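Local coordinates for protein putative glycyl-glycine endopeptidase lytM (Ruminococcus gnavus, PDB 3NYY) that probably acts as a metalloendopeptidase of the M23 family, although its assignment as a glycyl-glycine endopeptidase is only putative, at residues Val149-Gly154 / Gly170-Tyr175; Ser24-Val29 / Gly57-Ser62. All coordinates share one frame; numbering follows the deposited sequence.

Contact 1 (Val149-Gly154 / Gly170-Tyr175); sequences VVTEKG and GAYFYY
Two consecutive residues, Thr-151 and Glu-152, turn their side chains to the same aromatic ring, that of Tyr-172, although neighbours along a regular strand point to alternate faces. The cause is a classic beta bulge: both residues face Gly-164 on strand 162-166, and both make backbone hydrogen bonds to it. Tyr-172 has CG anti to its own backbone N (chi1 179°), which carries the ring end across to strand 148-153. Thr-151 meets the ring at its edge, CB and CG2 each lying 3.9 Å from Tyr-172 CE2, with the methyl in the ring plane. Its hydroxyl is hydrogen-bonded to Thr-166 OG1. Strands 148-153 and 172-178 are not paired with each other; each runs antiparallel to 162-166, so the contact spans the strand between them in the main antiparallel sheet of the M23 peptidase region. Glu-152 crosses the tyrosine at about a right angle, and its OE1 stands 2.6 Å from Tyr-172 OH. Carboxylate and ring planes are 78° apart. Thr-151 and Glu-152 are each modelled in two conformers, so both approaches describe one of them and the short OE1 distance is to be read with caution. Replacing Tyr-172 by an alanine would probably leave the Thr-151 methyl without its ring edge and the Glu-152 carboxylate without its hydroxyl neighbour, freer to turn. A long, weak ion pair links Glu-152 OE1 to Arg-162 NH2.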
loop_
_atom_site.group_PDB
_atom_site.type_symbol
_atom_site.label_atom_id
_atom_site.label_comp_id
_atom_site.label_asym_id
_atom_site.label_seq_id
_atom_site.Cartn_x
_atom_site.Cartn_y
_atom_site.Cartn_z
ATOM N N VAL A 149 27.071 9.283 0.474
ATOM C CA VAL A 149 27.657 9.956 -0.696
ATOM C C VAL A 149 26.700 9.713 -1.843
ATOM O O VAL A 149 26.143 8.622 -1.953
ATOM C CB VAL A 149 29.059 9.396 -1.044
ATOM C CG1 VAL A 149 29.579 10.036 -2.301
ATOM C CG2 VAL A 149 30.030 9.582 0.184
ATOM N N VAL A 150 26.478 10.728 -2.667
ATOM C CA VAL A 150 25.667 10.588 -3.877
ATOM C C VAL A 150 26.453 9.734 -4.869
ATOM O O VAL A 150 27.514 10.144 -5.350
ATOM C CB VAL A 150 25.319 11.946 -4.546
ATOM C CG1 VAL A 150 24.457 11.704 -5.809
ATOM C CG2 VAL A 150 24.608 12.873 -3.542
ATOM N N THR A 151 25.946 8.541 -5.140
ATOM C CA THR A 151 26.557 7.517 -5.987
ATOM C C THR A 151 26.034 7.515 -7.412
ATOM O O THR A 151 26.784 7.223 -8.350
ATOM C CB THR A 151 26.298 6.122 -5.378
ATOM O OG1 THR A 151 26.833 6.103 -4.056
ATOM C CG2 THR A 151 26.901 4.988 -6.221
ATOM N N GLU A 152 24.719 7.754 -7.560
ATOM C CA GLU A 152 24.115 7.876 -8.878
ATOM C C GLU A 152 23.112 9.009 -8.863
ATOM O O GLU A 152 22.462 9.277 -7.830
ATOM C CB GLU A 152 23.443 6.558 -9.298
ATOM C CG GLU A 152 24.445 5.463 -9.668
ATOM C CD GLU A 152 23.806 4.158 -10.103
ATOM O OE1 GLU A 152 22.855 3.707 -9.438
ATOM O OE2 GLU A 152 24.268 3.570 -11.106
ATOM N N LYS A 153 22.972 9.675 -10.003
ATOM C CA LYS A 153 22.000 10.750 -10.152
ATOM C C LYS A 153 21.651 10.889 -11.615
ATOM O O LYS A 153 22.524 11.162 -12.450
ATOM C CB LYS A 153 22.529 12.061 -9.632
ATOM C CG LYS A 153 21.491 13.208 -9.689
ATOM C CD LYS A 153 22.199 14.547 -9.586
ATOM C CE LYS A 153 21.198 15.739 -9.658
ATOM N NZ LYS A 153 21.922 16.967 -10.067
ATOM N N GLY A 154 20.391 10.669 -11.932
ATOM C CA GLY A 154 19.914 10.870 -13.308
ATOM C C GLY A 154 18.724 10.027 -13.638
ATOM O O GLY A 154 18.174 9.338 -12.791
ATOM N N GLY A 170 27.365 0.662 4.144
ATOM C CA GLY A 170 27.524 0.028 2.840
ATOM C C GLY A 170 26.285 -0.189 1.990
ATOM O O GLY A 170 26.386 -0.633 0.846
ATOM N N ALA A 171 25.127 0.093 2.534
ATOM C CA ALA A 171 23.922 -0.057 1.735
ATOM C C ALA A 171 23.735 1.099 0.760
ATOM O O ALA A 171 24.219 2.203 0.969
ATOM C CB ALA A 171 22.671 -0.190 2.627
ATOM N N TYR A 172 23.042 0.796 -0.334
ATOM C CA TYR A 172 22.691 1.784 -1.353
ATOM C C TYR A 172 21.197 2.070 -1.186
ATOM O O TYR A 172 20.366 1.174 -1.335
ATOM C CB TYR A 172 22.978 1.198 -2.721
ATOM C CG TYR A 172 22.645 2.097 -3.885
ATOM C CD1 TYR A 172 21.414 2.036 -4.461
ATOM C CD2 TYR A 172 23.598 2.887 -4.491
ATOM C CE1 TYR A 172 21.076 2.831 -5.553
ATOM C CE2 TYR A 172 23.268 3.672 -5.602
ATOM C CZ TYR A 172 22.020 3.612 -6.131
ATOM O OH TYR A 172 21.666 4.364 -7.248
ATOM N N PHE A 173 20.871 3.329 -0.889
ATOM C CA PHE A 173 19.491 3.783 -0.762
ATOM C C PHE A 173 19.074 4.454 -2.053
ATOM O O PHE A 173 19.716 5.399 -2.504
ATOM C CB PHE A 173 19.385 4.736 0.438
ATOM C CG PHE A 173 19.435 4.021 1.758
ATOM C CD1 PHE A 173 20.614 3.499 2.276
ATOM C CD2 PHE A 173 18.258 3.834 2.467
ATOM C CE1 PHE A 173 20.590 2.777 3.490
ATOM C CE2 PHE A 173 18.229 3.165 3.654
ATOM C CZ PHE A 173 19.398 2.618 4.177
ATOM N N TYR A 174 17.977 3.965 -2.640
ATOM C CA TYR A 174 17.526 4.338 -3.955
ATOM C C TYR A 174 16.231 5.085 -3.872
ATOM O O TYR A 174 15.294 4.560 -3.297
ATOM C CB TYR A 174 17.350 3.033 -4.755
ATOM C CG TYR A 174 16.778 3.138 -6.155
ATOM C CD1 TYR A 174 17.491 3.756 -7.177
ATOM C CD2 TYR A 174 15.543 2.594 -6.469
ATOM C CE1 TYR A 174 16.950 3.807 -8.462
ATOM C CE2 TYR A 174 15.042 2.636 -7.746
ATOM C CZ TYR A 174 15.751 3.239 -8.742
ATOM O OH TYR A 174 15.240 3.314 -10.039
ATOM N N TYR A 175 16.192 6.298 -4.437
ATOM C CA TYR A 175 15.021 7.187 -4.352
ATOM C C TYR A 175 14.611 7.503 -5.776
ATOM O O TYR A 175 15.381 8.112 -6.531
ATOM C CB TYR A 175 15.356 8.473 -3.609
ATOM C CG TYR A 175 15.906 8.281 -2.209
ATOM C CD1 TYR A 175 17.255 7.955 -2.013
ATOM C CD2 TYR A 175 15.116 8.523 -1.087
ATOM C CE1 TYR A 175 17.798 7.796 -0.739
ATOM C CE2 TYR A 175 15.639 8.380 0.182
ATOM C CZ TYR A 175 16.978 8.000 0.371
ATOM O OH TYR A 175 17.447 7.815 1.684
#

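Contact 2 (Ser24-Val29 / Gly57-Ser62); sequences SETMQV and GKVSPS. With SO4 (sulfate ion), chain G.
Apolar contact comes from one branched residue, Val-59, set against two successive residues of helix 25-31. Selenomethionine Met-27 has CG anti to the backbone N (chi1 -163°) and then bends, carrying its CE methyl up against both valine methyls, with CE to Val-59 CG2 at 3.7 Å. The approach to CG1 is tighter than carbon atoms normally allow; as Met-27 is modelled in two conformers, that closeness is doubtful. Thr-26 adds a looser methyl contact, its CG2 4.2 Å from Val-59 CG1, while its OG1 binds a nonaethylene glycol. Tyr-30 of the same helix also touches Val-59. Val-59 is the centre of an inverse gamma turn just before helix 61-71, so a bend in the chain is packed on the first turn of a helix, within the region matching the LytM N-terminal domain. No hydrogen bond joins the two segments; serines cap the two helices separately. Ser-24 is the N-cap of helix 25-31, its OG taking a hydrogen bond from Met-27 N (3.1 Å, 162°). Ser-60 caps helix 61-71 through Gly-63 N. At that helix start a sulfate, probably from the crystallisation liquor, accepts a hydrogen bond at O4 from Ser-62 N (2.7 Å), with a weak one from Ser-60 OG.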
loop_
_atom_site.group_PDB
_atom_site.type_symbol
_atom_site.label_atom_id
_atom_site.label_comp_id
_atom_site.label_asym_id
_atom_site.label_seq_id
_atom_site.Cartn_x
_atom_site.Cartn_y
_atom_site.Cartn_z
ATOM N N SER A 24 8.122 -9.119 13.345
ATOM C CA SER A 24 6.884 -9.085 14.111
ATOM C C SER A 24 6.620 -7.757 14.801
ATOM O O SER A 24 7.504 -6.956 15.007
ATOM C CB SER A 24 6.954 -10.131 15.220
ATOM O OG SER A 24 7.939 -9.801 16.222
ATOM N N GLU A 25 5.381 -7.522 15.203
ATOM C CA GLU A 25 5.099 -6.250 15.898
ATOM C C GLU A 25 5.840 -6.154 17.253
ATOM O O GLU A 25 6.291 -5.067 17.633
ATOM C CB GLU A 25 3.575 -5.988 16.027
ATOM C CG GLU A 25 2.852 -5.653 14.671
ATOM C CD GLU A 25 3.519 -4.513 13.821
ATOM O OE1 GLU A 25 3.891 -3.450 14.379
ATOM O OE2 GLU A 25 3.667 -4.681 12.573
ATOM N N THR A 26 5.997 -7.280 17.950
ATOM C CA THR A 26 6.785 -7.334 19.208
ATOM C C THR A 26 8.201 -6.826 18.970
ATOM O O THR A 26 8.729 -5.982 19.705
ATOM C CB THR A 26 6.826 -8.774 19.775
ATOM O OG1 THR A 26 5.497 -9.130 20.162
ATOM C CG2 THR A 26 7.749 -8.897 20.986
HETATM N N MSE A 27 8.813 -7.337 17.902
HETATM C CA MSE A 27 10.148 -6.910 17.523
HETATM C C MSE A 27 10.165 -5.448 17.038
HETATM O O MSE A 27 11.117 -4.727 17.299
HETATM C CB MSE A 27 10.710 -7.893 16.481
HETATM C CG MSE A 27 12.188 -7.833 16.283
HETATM SE SE MSE A 27 13.183 -8.055 17.925
HETATM C CE MSE A 27 11.996 -9.186 18.878
ATOM N N GLN A 28 9.128 -4.987 16.323
ATOM C CA GLN A 28 9.107 -3.572 15.923
ATOM C C GLN A 28 9.117 -2.636 17.133
ATOM O O GLN A 28 9.834 -1.653 17.150
ATOM C CB GLN A 28 7.917 -3.215 15.015
ATOM C CG GLN A 28 8.176 -3.520 13.565
ATOM C CD GLN A 28 9.176 -2.584 12.873
ATOM O OE1 GLN A 28 9.627 -1.581 13.430
ATOM N NE2 GLN A 28 9.480 -2.906 11.631
ATOM N N VAL A 29 8.348 -2.981 18.158
ATOM C CA VAL A 29 8.342 -2.185 19.369
ATOM C C VAL A 29 9.727 -2.214 20.000
ATOM O O VAL A 29 10.255 -1.175 20.394
ATOM C CB VAL A 29 7.294 -2.702 20.381
ATOM C CG1 VAL A 29 7.441 -1.998 21.749
ATOM C CG2 VAL A 29 5.844 -2.564 19.822
ATOM N N GLY A 57 14.311 -17.034 24.161
ATOM C CA GLY A 57 14.549 -16.203 25.349
ATOM C C GLY A 57 13.589 -15.033 25.552
ATOM O O GLY A 57 12.419 -15.064 25.112
ATOM N N LYS A 58 14.085 -14.003 26.244
ATOM C CA LYS A 58 13.308 -12.801 26.497
ATOM C C LYS A 58 13.648 -11.781 25.435
ATOM O O LYS A 58 14.833 -11.586 25.134
ATOM C CB LYS A 58 13.621 -12.240 27.892
ATOM C CG LYS A 58 13.204 -13.157 29.073
ATOM C CD LYS A 58 11.748 -13.673 28.978
ATOM C CE LYS A 58 10.728 -12.581 28.634
ATOM N N VAL A 59 12.627 -11.147 24.849
ATOM C CA VAL A 59 12.851 -10.079 23.864
ATOM C C VAL A 59 13.162 -8.824 24.683
ATOM O O VAL A 59 12.275 -8.035 25.027
ATOM C CB VAL A 59 11.637 -9.860 22.934
ATOM C CG1 VAL A 59 11.822 -8.593 22.093
ATOM C CG2 VAL A 59 11.442 -11.072 22.038
ATOM N N SER A 60 14.442 -8.676 25.006
ATOM C CA SER A 60 14.909 -7.649 25.930
ATOM C C SER A 60 16.398 -7.454 25.720
ATOM O O SER A 60 17.066 -8.337 25.158
ATOM C CB SER A 60 14.682 -8.088 27.383
ATOM O OG SER A 60 15.564 -9.140 27.775
ATOM N N PRO A 61 16.940 -6.328 26.212
ATOM C CA PRO A 61 18.370 -6.075 26.101
ATOM C C PRO A 61 19.248 -7.214 26.603
ATOM O O PRO A 61 20.235 -7.584 25.941
ATOM C CB PRO A 61 18.565 -4.799 26.953
ATOM C CG PRO A 61 17.274 -4.084 26.805
ATOM C CD PRO A 61 16.224 -5.161 26.776
ATOM N N SER A 62 18.921 -7.779 27.755
ATOM C CA SER A 62 19.733 -8.852 28.322
ATOM C C SER A 62 19.607 -10.154 27.504
ATOM O O SER A 62 20.562 -10.893 27.385
ATOM C CB SER A 62 19.370 -9.128 29.777
ATOM O OG SER A 62 17.980 -9.313 29.912
HETATM S S SO4 G . 16.795 -5.884 30.656
HETATM O O1 SO4 G . 15.387 -5.644 30.314
HETATM O O2 SO4 G . 17.627 -4.689 30.468
HETATM O O3 SO4 G . 16.848 -6.289 32.056
HETATM O O4 SO4 G . 17.307 -6.925 29.781
#

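How the contacts relate
The two contacts hold no element in common and lie on opposite sides of the chain's centre, their own centres about 31 Å apart and their nearest atoms about 13 Å. Contact 1 joins strands of the M23 peptidase region, contact 2 a helix start and a turn in the region matching the LytM N-terminal domain; contact 2 closes along the chain before contact 1 opens. Neither is core packing: contact 1 is a surface contact, whereas contact 2 is partly buried, through Met-27. Contact 1 mixes an aromatic edge with a carboxylate and a hydroxyl over the strand that lies between its two partners. Contact 2 is purely aliphatic between its segments; its serines instead cap the two helix starts, and a sulfate sits at one of them.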